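Local coordinates for protein lactate dehydrogenase, adjacent gene encodes predicted malate dehydrogenase (Cryptosporidium parvum, PDB 2FN7) that probably catalyses the NAD-dependent interconversion of (S)-lactate and pyruvate, as an L-lactate dehydrogenase of the LDH/MDH superfamily, at residues I7-S12 with A29-F34; V76-S81 with C119-L124; V148-R153 with A171-G176. One frame throughout, in Å; residues are numbered along the deposited sequence.

Contact 1: I7-S12 with A29-F34; sequences IAVIGS and ADVVLF. With NAD (nicotinamide-adenine-dinucleotide), chain C.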
loop_
_atom_site.group_PDB
_atom_site.type_symbol
_atom_site.label_atom_id
_atom_site.label_comp_id
_atom_site.label_asym_id
_atom_site.label_seq_id
_atom_site.Cartn_x
_atom_site.Cartn_y
_atom_site.Cartn_z
ATOM N N ILE A 7 -9.121 6.968 -12.968
ATOM C CA ILE A 7 -8.928 7.919 -11.888
ATOM C C ILE A 7 -7.608 8.659 -12.037
ATOM O O ILE A 7 -6.599 8.028 -12.188
ATOM C CB ILE A 7 -8.920 7.193 -10.489
ATOM C CG1 ILE A 7 -10.292 6.547 -10.245
ATOM C CG2 ILE A 7 -8.372 8.130 -9.435
ATOM C CD1 ILE A 7 -10.322 5.553 -8.984
ATOM N N ALA A 8 -7.595 9.986 -11.956
ATOM C CA ALA A 8 -6.329 10.688 -11.998
ATOM C C ALA A 8 -5.919 11.109 -10.605
ATOM O O ALA A 8 -6.700 11.727 -9.906
ATOM C CB ALA A 8 -6.406 11.895 -12.881
ATOM N N VAL A 9 -4.694 10.758 -10.221
ATOM C CA VAL A 9 -4.118 11.114 -8.956
ATOM C C VAL A 9 -3.028 12.210 -9.218
ATOM O O VAL A 9 -1.919 11.933 -9.762
ATOM C CB VAL A 9 -3.483 9.867 -8.336
ATOM C CG1 VAL A 9 -2.846 10.237 -7.044
ATOM C CG2 VAL A 9 -4.544 8.751 -8.151
ATOM N N ILE A 10 -3.354 13.447 -8.859
ATOM C CA ILE A 10 -2.459 14.570 -8.987
ATOM C C ILE A 10 -1.641 14.701 -7.733
ATOM O O ILE A 10 -2.112 15.222 -6.665
ATOM C CB ILE A 10 -3.195 15.850 -9.165
ATOM C CG1 ILE A 10 -4.394 15.618 -10.069
ATOM C CG2 ILE A 10 -2.215 16.886 -9.791
ATOM C CD1 ILE A 10 -4.051 14.829 -11.320
ATOM N N GLY A 11 -0.390 14.289 -7.874
ATOM C CA GLY A 11 0.542 14.267 -6.767
ATOM C C GLY A 11 0.816 12.809 -6.496
ATOM O O GLY A 11 -0.081 12.069 -6.090
ATOM N N SER A 12 2.051 12.370 -6.685
ATOM C CA SER A 12 2.424 10.981 -6.516
ATOM C C SER A 12 3.398 10.720 -5.437
ATOM O O SER A 12 4.259 9.844 -5.554
ATOM C CB SER A 12 2.932 10.448 -7.829
ATOM O OG SER A 12 1.927 10.716 -8.827
ATOM N N ALA A 29 -10.431 0.968 -11.182
ATOM C CA ALA A 29 -10.302 1.868 -12.340
ATOM C C ALA A 29 -8.867 1.814 -12.880
ATOM O O ALA A 29 -7.965 1.156 -12.285
ATOM C CB ALA A 29 -10.539 3.326 -11.898
ATOM N N ASP A 30 -8.687 2.473 -14.021
ATOM C CA ASP A 30 -7.329 2.637 -14.474
ATOM C C ASP A 30 -6.878 3.906 -13.765
ATOM O O ASP A 30 -7.673 4.791 -13.374
ATOM C CB ASP A 30 -7.231 2.823 -15.976
ATOM C CG ASP A 30 -7.402 1.534 -16.734
ATOM O OD1 ASP A 30 -7.154 0.397 -16.243
ATOM O OD2 ASP A 30 -7.756 1.660 -17.897
ATOM N N VAL A 31 -5.581 3.984 -13.543
ATOM C CA VAL A 31 -5.076 5.099 -12.806
ATOM C C VAL A 31 -4.039 5.915 -13.581
ATOM O O VAL A 31 -3.169 5.326 -14.252
ATOM C CB VAL A 31 -4.369 4.599 -11.514
ATOM C CG1 VAL A 31 -3.647 5.796 -10.862
ATOM C CG2 VAL A 31 -5.402 3.937 -10.549
ATOM N N VAL A 32 -4.104 7.245 -13.466
ATOM C CA VAL A 32 -3.090 8.100 -14.064
ATOM C C VAL A 32 -2.439 8.853 -12.907
ATOM O O VAL A 32 -3.056 9.654 -12.243
ATOM C CB VAL A 32 -3.680 9.058 -15.057
ATOM C CG1 VAL A 32 -2.652 10.097 -15.400
ATOM C CG2 VAL A 32 -4.142 8.257 -16.291
ATOM N N LEU A 33 -1.188 8.527 -12.651
ATOM C CA LEU A 33 -0.411 9.091 -11.556
ATOM C C LEU A 33 0.459 10.250 -12.150
ATOM O O LEU A 33 1.426 10.028 -12.955
ATOM C CB LEU A 33 0.364 7.940 -10.999
ATOM C CG LEU A 33 0.992 7.699 -9.649
ATOM C CD1 LEU A 33 0.069 8.094 -8.435
ATOM C CD2 LEU A 33 1.338 6.169 -9.635
ATOM N N PHE A 34 0.038 11.468 -11.802
ATOM C CA PHE A 34 0.610 12.743 -12.253
ATOM C C PHE A 34 1.474 13.462 -11.217
ATOM O O PHE A 34 1.076 13.639 -10.077
ATOM C CB PHE A 34 -0.514 13.691 -12.660
ATOM C CG PHE A 34 -0.045 15.075 -13.098
ATOM C CD1 PHE A 34 0.077 15.399 -14.497
ATOM C CD2 PHE A 34 0.256 16.055 -12.152
ATOM C CE1 PHE A 34 0.503 16.708 -14.927
ATOM C CE2 PHE A 34 0.679 17.363 -12.545
ATOM C CZ PHE A 34 0.811 17.706 -13.951
HETATM P PA NAD C . 4.224 14.131 -0.323
HETATM O O1A NAD C . 4.670 12.828 -0.063
HETATM O O2A NAD C . 5.126 15.209 -0.047
HETATM O O5B NAD C . 3.657 14.330 -1.702
HETATM C C5B NAD C . 3.193 15.551 -2.323
HETATM C C4B NAD C . 3.525 15.294 -3.847
HETATM O O4B NAD C . 3.127 16.473 -4.460
HETATM C C3B NAD C . 5.095 15.184 -4.231
HETATM O O3B NAD C . 5.407 13.968 -4.879
HETATM C C2B NAD C . 5.292 16.361 -5.100
HETATM O O2B NAD C . 6.246 16.338 -6.150
HETATM C C1B NAD C . 3.969 16.578 -5.650
HETATM N N9A NAD C . 3.747 17.876 -6.184
HETATM C C8A NAD C . 4.162 19.120 -5.900
HETATM N N7A NAD C . 3.928 20.204 -6.414
HETATM C C5A NAD C . 3.117 19.685 -7.338
HETATM C C6A NAD C . 2.397 20.327 -8.378
HETATM N N6A NAD C . 2.467 21.646 -8.578
HETATM N N1A NAD C . 1.606 19.529 -9.183
HETATM C C2A NAD C . 1.579 18.169 -8.960
HETATM N N3A NAD C . 2.222 17.499 -8.051
HETATM C C4A NAD C . 2.970 18.299 -7.252
HETATM O O3 NAD C . 2.818 14.461 0.547
HETATM P PN NAD C . 1.764 13.386 1.121
HETATM O O1N NAD C . 2.281 12.754 2.278
HETATM O O2N NAD C . 1.284 12.514 0.018
HETATM O O5D NAD C . 0.583 14.457 1.509
HETATM C C5D NAD C . -0.065 15.115 0.463
HETATM C C4D NAD C . -0.945 16.241 1.035
HETATM O O4D NAD C . -2.087 15.613 1.743
HETATM C C3D NAD C . -0.299 17.175 2.101
HETATM O O3D NAD C . -0.877 18.444 1.884
HETATM C C2D NAD C . -0.762 16.554 3.445
HETATM O O2D NAD C . -0.759 17.538 4.533
HETATM C C1D NAD C . -2.132 16.131 3.104
HETATM N N1N NAD C . -2.746 15.139 3.952
HETATM C C2N NAD C . -4.149 15.383 4.016
HETATM C C3N NAD C . -4.959 14.578 4.812
HETATM C C7N NAD C . -6.505 14.726 4.946
HETATM O O7N NAD C . -7.081 13.964 5.721
HETATM N N7N NAD C . -7.128 15.531 4.035
HETATM C C4N NAD C . -4.433 13.490 5.586
HETATM C C5N NAD C . -2.955 13.276 5.463
HETATM C C6N NAD C . -2.070 14.049 4.685
#

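Contact 2: V76-S81 with C119-L124; sequences VIITAS and CITNPL. With NAD (nicotinamide-adenine-dinucleotide), chain C; LAC (lactic acid), chain D.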
loop_
_atom_site.group_PDB
_atom_site.type_symbol
_atom_site.label_atom_id
_atom_site.label_comp_id
_atom_site.label_asym_id
_atom_site.label_seq_id
_atom_site.Cartn_x
_atom_site.Cartn_y
_atom_site.Cartn_z
ATOM N N VAL A 76 -10.822 12.822 -10.082
ATOM C CA VAL A 76 -9.495 13.355 -9.921
ATOM C C VAL A 76 -9.279 13.477 -8.412
ATOM O O VAL A 76 -10.129 14.088 -7.716
ATOM C CB VAL A 76 -9.383 14.779 -10.530
ATOM C CG1 VAL A 76 -8.021 15.364 -10.200
ATOM C CG2 VAL A 76 -9.566 14.709 -12.072
ATOM N N ILE A 77 -8.195 12.870 -7.908
ATOM C CA ILE A 77 -7.857 12.950 -6.483
ATOM C C ILE A 77 -6.603 13.827 -6.420
ATOM O O ILE A 77 -5.579 13.497 -7.000
ATOM C CB ILE A 77 -7.575 11.558 -5.884
ATOM C CG1 ILE A 77 -8.776 10.656 -6.143
ATOM C CG2 ILE A 77 -7.321 11.625 -4.413
ATOM C CD1 ILE A 77 -8.655 9.237 -5.483
ATOM N N ILE A 78 -6.702 14.950 -5.725
ATOM C CA ILE A 78 -5.598 15.879 -5.591
ATOM C C ILE A 78 -4.806 15.766 -4.288
ATOM O O ILE A 78 -5.323 16.112 -3.212
ATOM C CB ILE A 78 -6.112 17.357 -5.720
ATOM C CG1 ILE A 78 -7.037 17.488 -6.929
ATOM C CG2 ILE A 78 -4.919 18.283 -5.840
ATOM C CD1 ILE A 78 -7.661 18.920 -7.103
ATOM N N THR A 79 -3.577 15.276 -4.373
ATOM C CA THR A 79 -2.738 15.151 -3.202
ATOM C C THR A 79 -1.515 16.075 -3.249
ATOM O O THR A 79 -0.745 16.121 -2.289
ATOM C CB THR A 79 -2.153 13.717 -3.058
ATOM O OG1 THR A 79 -1.044 13.590 -3.934
ATOM C CG2 THR A 79 -3.181 12.610 -3.465
ATOM N N ALA A 80 -1.329 16.777 -4.363
ATOM C CA ALA A 80 -0.179 17.652 -4.628
ATOM C C ALA A 80 0.041 18.630 -3.562
ATOM O O ALA A 80 -0.836 19.339 -3.225
ATOM C CB ALA A 80 -0.403 18.385 -5.938
ATOM N N SER A 81 1.258 18.742 -3.086
ATOM C CA SER A 81 1.524 19.676 -2.022
ATOM C C SER A 81 3.029 20.158 -1.920
ATOM O O SER A 81 3.910 19.393 -2.288
ATOM C CB SER A 81 1.161 18.947 -0.729
ATOM O OG SER A 81 1.679 19.656 0.411
ATOM N N CYS A 119 -10.424 16.483 -3.030
ATOM C CA CYS A 119 -9.193 17.095 -2.569
ATOM C C CYS A 119 -8.710 16.436 -1.314
ATOM O O CYS A 119 -9.513 16.024 -0.487
ATOM C CB CYS A 119 -9.384 18.553 -2.239
ATOM S SG CYS A 119 -10.017 19.530 -3.574
ATOM N N ILE A 120 -7.393 16.372 -1.158
ATOM C CA ILE A 120 -6.751 15.800 0.034
ATOM C C ILE A 120 -5.734 16.762 0.602
ATOM O O ILE A 120 -5.391 16.752 1.804
ATOM C CB ILE A 120 -6.044 14.482 -0.283
ATOM C CG1 ILE A 120 -7.088 13.506 -0.904
ATOM C CG2 ILE A 120 -5.292 14.008 0.905
ATOM C CD1 ILE A 120 -6.637 12.200 -1.052
ATOM N N THR A 121 -5.244 17.625 -0.295
ATOM C CA THR A 121 -4.248 18.637 0.014
ATOM C C THR A 121 -4.687 19.517 1.246
ATOM O O THR A 121 -5.796 20.082 1.279
ATOM C CB THR A 121 -4.045 19.547 -1.304
ATOM O OG1 THR A 121 -3.519 18.760 -2.394
ATOM C CG2 THR A 121 -3.115 20.748 -1.016
ATOM N N ASN A 122 -3.818 19.601 2.260
ATOM C CA ASN A 122 -4.049 20.452 3.454
ATOM C C ASN A 122 -3.721 21.926 3.191
ATOM O O ASN A 122 -2.956 22.210 2.251
ATOM C CB ASN A 122 -3.194 19.939 4.582
ATOM C CG ASN A 122 -3.939 18.954 5.419
ATOM O OD1 ASN A 122 -3.355 18.035 6.016
ATOM N ND2 ASN A 122 -5.263 19.121 5.458
ATOM N N PRO A 123 -4.342 22.885 3.926
ATOM C CA PRO A 123 -5.352 22.673 4.995
ATOM C C PRO A 123 -6.651 22.423 4.232
ATOM O O PRO A 123 -7.242 23.309 3.537
ATOM C CB PRO A 123 -5.345 24.020 5.777
ATOM C CG PRO A 123 -5.039 25.092 4.723
ATOM C CD PRO A 123 -3.954 24.322 3.846
ATOM N N LEU A 124 -7.086 21.186 4.370
ATOM C CA LEU A 124 -8.222 20.673 3.629
ATOM C C LEU A 124 -9.462 21.510 3.283
ATOM O O LEU A 124 -9.750 21.745 2.079
ATOM C CB LEU A 124 -8.632 19.321 4.269
ATOM C CG LEU A 124 -9.599 18.441 3.486
ATOM C CD1 LEU A 124 -11.047 18.966 3.689
ATOM C CD2 LEU A 124 -9.130 18.349 1.951
HETATM P PA NAD C . 4.224 14.131 -0.323
HETATM O O1A NAD C . 4.670 12.828 -0.063
HETATM O O2A NAD C . 5.126 15.209 -0.047
HETATM O O5B NAD C . 3.657 14.330 -1.702
HETATM C C5B NAD C . 3.193 15.551 -2.323
HETATM C C4B NAD C . 3.525 15.294 -3.847
HETATM O O4B NAD C . 3.127 16.473 -4.460
HETATM C C3B NAD C . 5.095 15.184 -4.231
HETATM O O3B NAD C . 5.407 13.968 -4.879
HETATM C C2B NAD C . 5.292 16.361 -5.100
HETATM O O2B NAD C . 6.246 16.338 -6.150
HETATM C C1B NAD C . 3.969 16.578 -5.650
HETATM N N9A NAD C . 3.747 17.876 -6.184
HETATM C C8A NAD C . 4.162 19.120 -5.900
HETATM N N7A NAD C . 3.928 20.204 -6.414
HETATM C C5A NAD C . 3.117 19.685 -7.338
HETATM C C6A NAD C . 2.397 20.327 -8.378
HETATM N N6A NAD C . 2.467 21.646 -8.578
HETATM N N1A NAD C . 1.606 19.529 -9.183
HETATM C C2A NAD C . 1.579 18.169 -8.960
HETATM N N3A NAD C . 2.222 17.499 -8.051
HETATM C C4A NAD C . 2.970 18.299 -7.252
HETATM O O3 NAD C . 2.818 14.461 0.547
HETATM P PN NAD C . 1.764 13.386 1.121
HETATM O O1N NAD C . 2.281 12.754 2.278
HETATM O O2N NAD C . 1.284 12.514 0.018
HETATM O O5D NAD C . 0.583 14.457 1.509
HETATM C C5D NAD C . -0.065 15.115 0.463
HETATM C C4D NAD C . -0.945 16.241 1.035
HETATM O O4D NAD C . -2.087 15.613 1.743
HETATM C C3D NAD C . -0.299 17.175 2.101
HETATM O O3D NAD C . -0.877 18.444 1.884
HETATM C C2D NAD C . -0.762 16.554 3.445
HETATM O O2D NAD C . -0.759 17.538 4.533
HETATM C C1D NAD C . -2.132 16.131 3.104
HETATM N N1N NAD C . -2.746 15.139 3.952
HETATM C C2N NAD C . -4.149 15.383 4.016
HETATM C C3N NAD C . -4.959 14.578 4.812
HETATM C C7N NAD C . -6.505 14.726 4.946
HETATM O O7N NAD C . -7.081 13.964 5.721
HETATM N N7N NAD C . -7.128 15.531 4.035
HETATM C C4N NAD C . -4.433 13.490 5.586
HETATM C C5N NAD C . -2.955 13.276 5.463
HETATM C C6N NAD C . -2.070 14.049 4.685
HETATM C C LAC D . -4.071 14.089 9.151
HETATM C CA LAC D . -3.349 14.936 8.215
HETATM C CB LAC D . -2.018 15.711 8.724
HETATM O O LAC D . -3.151 13.148 9.381
HETATM O OHN LAC D . -4.294 15.927 7.794
HETATM O OXT LAC D . -5.097 14.317 9.705
#

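Contact 3: V148-R153 with A171-G176; sequences VLDSSR and ANVIGG. With LAC (lactic acid), chain D.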
loop_
_atom_site.group_PDB
_atom_site.type_symbol
_atom_site.label_atom_id
_atom_site.label_comp_id
_atom_site.label_asym_id
_atom_site.label_seq_id
_atom_site.Cartn_x
_atom_site.Cartn_y
_atom_site.Cartn_z
ATOM N N VAL A 148 -13.941 10.978 6.644
ATOM C CA VAL A 148 -13.714 9.523 6.648
ATOM C C VAL A 148 -12.475 9.187 7.428
ATOM O O VAL A 148 -12.434 8.184 8.130
ATOM C CB VAL A 148 -13.620 8.982 5.224
ATOM C CG1 VAL A 148 -13.204 7.512 5.256
ATOM C CG2 VAL A 148 -15.042 9.065 4.599
ATOM N N LEU A 149 -11.452 10.007 7.343
ATOM C CA LEU A 149 -10.236 9.687 8.136
ATOM C C LEU A 149 -10.393 10.056 9.675
ATOM O O LEU A 149 -9.917 9.320 10.601
ATOM C CB LEU A 149 -9.028 10.471 7.564
ATOM C CG LEU A 149 -7.792 10.645 8.395
ATOM C CD1 LEU A 149 -7.199 9.273 8.559
ATOM C CD2 LEU A 149 -6.783 11.655 7.776
ATOM N N ASP A 150 -11.038 11.206 9.917
ATOM C CA ASP A 150 -11.251 11.635 11.295
ATOM C C ASP A 150 -12.247 10.647 11.987
ATOM O O ASP A 150 -11.985 10.153 13.086
ATOM C CB ASP A 150 -11.770 13.067 11.322
ATOM C CG ASP A 150 -10.688 14.097 10.900
ATOM O OD1 ASP A 150 -9.473 13.891 11.236
ATOM O OD2 ASP A 150 -11.077 15.140 10.286
ATOM N N SER A 151 -13.297 10.273 11.265
ATOM C CA SER A 151 -14.280 9.352 11.801
ATOM C C SER A 151 -13.702 7.953 11.942
ATOM O O SER A 151 -13.984 7.276 12.939
ATOM C CB SER A 151 -15.520 9.309 10.921
ATOM O OG SER A 151 -16.128 10.583 10.780
ATOM N N SER A 152 -12.820 7.515 11.008
ATOM C CA SER A 152 -12.272 6.168 11.165
ATOM C C SER A 152 -11.405 6.133 12.404
ATOM O O SER A 152 -11.366 5.109 13.169
ATOM C CB SER A 152 -11.412 5.733 9.984
ATOM O OG SER A 152 -12.224 5.656 8.835
ATOM N N ARG A 153 -10.713 7.235 12.617
ATOM C CA ARG A 153 -9.880 7.343 13.791
ATOM C C ARG A 153 -10.774 7.333 15.110
ATOM O O ARG A 153 -10.438 6.642 16.075
ATOM C CB ARG A 153 -9.065 8.629 13.719
ATOM C CG ARG A 153 -7.815 8.557 12.857
ATOM C CD ARG A 153 -7.294 9.959 12.441
ATOM N NE ARG A 153 -6.042 9.840 11.692
ATOM C CZ ARG A 153 -5.343 10.855 11.222
ATOM N NH1 ARG A 153 -5.762 12.118 11.428
ATOM N NH2 ARG A 153 -4.219 10.580 10.485
ATOM N N ALA A 171 -19.979 6.430 14.270
ATOM C CA ALA A 171 -19.481 7.654 14.933
ATOM C C ALA A 171 -18.996 8.638 13.845
ATOM O O ALA A 171 -18.295 8.196 12.907
ATOM C CB ALA A 171 -18.301 7.315 15.880
ATOM N N ASN A 172 -19.394 9.909 13.934
ATOM C CA ASN A 172 -19.031 10.934 12.983
ATOM C C ASN A 172 -18.192 12.047 13.581
ATOM O O ASN A 172 -18.333 12.370 14.789
ATOM C CB ASN A 172 -20.261 11.598 12.430
ATOM C CG ASN A 172 -20.993 10.733 11.486
ATOM O OD1 ASN A 172 -22.194 10.375 11.712
ATOM N ND2 ASN A 172 -20.309 10.374 10.376
ATOM N N VAL A 173 -17.331 12.631 12.744
ATOM C CA VAL A 173 -16.515 13.786 13.124
ATOM C C VAL A 173 -16.974 14.783 12.111
ATOM O O VAL A 173 -17.048 14.447 10.947
ATOM C CB VAL A 173 -14.996 13.549 13.009
ATOM C CG1 VAL A 173 -14.245 14.880 13.260
ATOM C CG2 VAL A 173 -14.527 12.630 14.124
ATOM N N ILE A 174 -17.331 15.996 12.529
ATOM C CA ILE A 174 -17.814 16.990 11.595
ATOM C C ILE A 174 -17.048 18.309 11.748
ATOM O O ILE A 174 -16.244 18.422 12.630
ATOM C CB ILE A 174 -19.260 17.200 11.862
ATOM C CG1 ILE A 174 -19.428 17.644 13.324
ATOM C CG2 ILE A 174 -20.045 15.920 11.543
ATOM C CD1 ILE A 174 -20.841 18.022 13.557
ATOM N N GLY A 175 -17.303 19.321 10.927
ATOM C CA GLY A 175 -16.524 20.570 11.076
ATOM C C GLY A 175 -15.247 20.538 10.202
ATOM O O GLY A 175 -15.076 19.603 9.426
ATOM N N GLY A 176 -14.353 21.523 10.283
ATOM C CA GLY A 176 -13.156 21.517 9.443
ATOM C C GLY A 176 -12.128 20.546 10.003
ATOM O O GLY A 176 -12.125 20.257 11.190
HETATM C C LAC D . -4.071 14.089 9.151
HETATM C CA LAC D . -3.349 14.936 8.215
HETATM C CB LAC D . -2.018 15.711 8.724
HETATM O O LAC D . -3.151 13.148 9.381
HETATM O OHN LAC D . -4.294 15.927 7.794
HETATM O OXT LAC D . -5.097 14.317 9.705
#

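Contact 1: I7-S12 with A29-F34
Past the end of strand 7-10 the pairing with Phe34 carries on into the loop: Gly11 N gives a hydrogen bond to Phe34 O at 2.7 Å, and Ser12 OG adds a weak one to that same oxygen. At this point the chain leaves the sheet, with Gly11 at a phi of 112° that its lack of a CB allows. The Ser12 hydroxyl also rests on Leu33, its OG 3.2 Å from Leu33 CD1. Upstream, the two strands run parallel, their axes 4.7 Å apart, and the backbone bonds alternate from Ile7 N to Asp30 O (2.6 Å) as far as Phe34 N to Val9 O (2.9 Å). On one face Val9 and Leu33 lie side by side, and Ile7 CG1 meets Ala29 CB at 3.6 Å. On the other, Ile10 CG2 comes obliquely to Phe34 CD2 at 3.5 Å. With Phe34 CG anti to the backbone N (chi1 178°), the ring reaches beyond the strand end, and C2A of the NAD adenine lies at the edge of the Phe34 ring, in its plane, 3.8 Å from Phe34 CE2. This is the first beta-alpha-beta unit of a Rossmann fold, with Gly11 opening the probable GxGxxG dinucleotide motif. Helix 14-25 covers the face bearing Val9 and Leu33, Tyr67 stacks on Phe34 over the other, and strands 75-78 and 61-64 flank the pair.

Contact 2: V76-S81 with C119-L124
Ile78 O and Thr121 OG1 carry the polar core of this contact. The Ile78 carbonyl takes two backbone donors, Ile120 N at 2.9 Å in the carbonyl plane and Thr121 N at 3.3 Å, tilted 19° from it; both N-H groups are bent toward their shared oxygen, at about 140°. Two residues beyond Ile78, Ala80 O takes a hydrogen bond from the hydroxyl of the same threonine, Thr121 OG1, at 2.9 Å, coming from above the carbonyl plane, not along a lone pair. The threonine can do this because OG1 lies beside its own backbone N (chi1 -63°), which swings the hydroxyl toward the 76-81 segment. Together these bonds join two strand-end loops, and both loops then turn to the cofactor: Ser81 N donates to the adenosine ribose oxygen O4B of NAD (3.2 Å), and Asn122 N to O3D of the nicotinamide ribose (3.2 Å). Ile120 is a known NAD-binding residue, and its side chain lies against the nicotinamide riboside. A cis peptide bond then leads from Asn122, which also binds lactate and pyruvate, to Pro123 at the N-cap of the next helix. Away from the ligands the packing is apolar. Ile120 CD1 presses tightly on Ile77 CG2, 3.5 Å away, while Ile78 and Cys119 pair in parallel register with their side chains on the other face of the sheet. Helix 14-25 supports Ile77 and Ile120; helices 94-111 and 124-135 enclose Ile78 and Thr121, and strand 6-10 lies along the far edge of strand 75-78.

Contact 3: V148-R153 with A171-G176
Asp150, which packs on Val173 through its CB, and Arg153, one helical turn along, hold out the flat groups here. The Arg153 guanidinium has Leu149 CD1 over one face, 3.3 Å above the plane and offset toward the rim, and meets the bound lactate at its edge. It grips the carboxylate with two separate nitrogens: NH1 reaches OXT at 2.9 Å, while NH2 donates to O at 3.0 Å by the straighter bond, 161° at the hydrogen. A side chain extended from CG to NE carries the group out to the ligand, and the paired bonds fix its rotation. The Asp150 carboxylate heads into the same site, where OD2 is hydrogen-bonded to His177 ND1; His177 is the predicted proton acceptor and binds lactate through NE2. Arginine on the substrate carboxylate and aspartate behind the histidine are both hallmarks of the LDH/MDH catalytic domain, and here helix 148-153 supplies the two together. The hydrogen bond between that helix and segment 171-176, the end of strand 169-174 and the loop leading to His177, comes from a serine. Ser151 OG accepts from Val173 N at 3.1 Å, a bond bent to 138°, and also bonds to Gly147 O one turn back. Turned opposite its carbonyl carbon (chi1 -58°), the hydroxyl lies between helix and strand and can serve both. Val173 packs alongside: its CG1 sits 3.6 Å from Asp150 CB, and CG2 leans on the backbone at Asp150 O, 3.7 Å away. Phe154 and Met181 cover Val173 further, and His50 of the second subunit packs on Arg153.

Overall arrangement
Contacts 1, 2 and 3 follow one another along the chain without overlap. The first two share the six-stranded parallel sheet of the NAD-binding domain, their centres 13 Å apart: strands 6-10 and 75-78 are neighbours there, joined by backbone pairs such as Ala8 with Ile77, and Thr79 OG1 bonds to Gly11 O. Contact 3 belongs to the C-terminal alpha/beta domain, its centre about 17 Å from that of contact 2 and 25 Å from that of contact 1. NAD spans contacts 1 and 2, and lactate sits between contacts 2 and 3, so cofactor and substrate are brought together where the two domains meet.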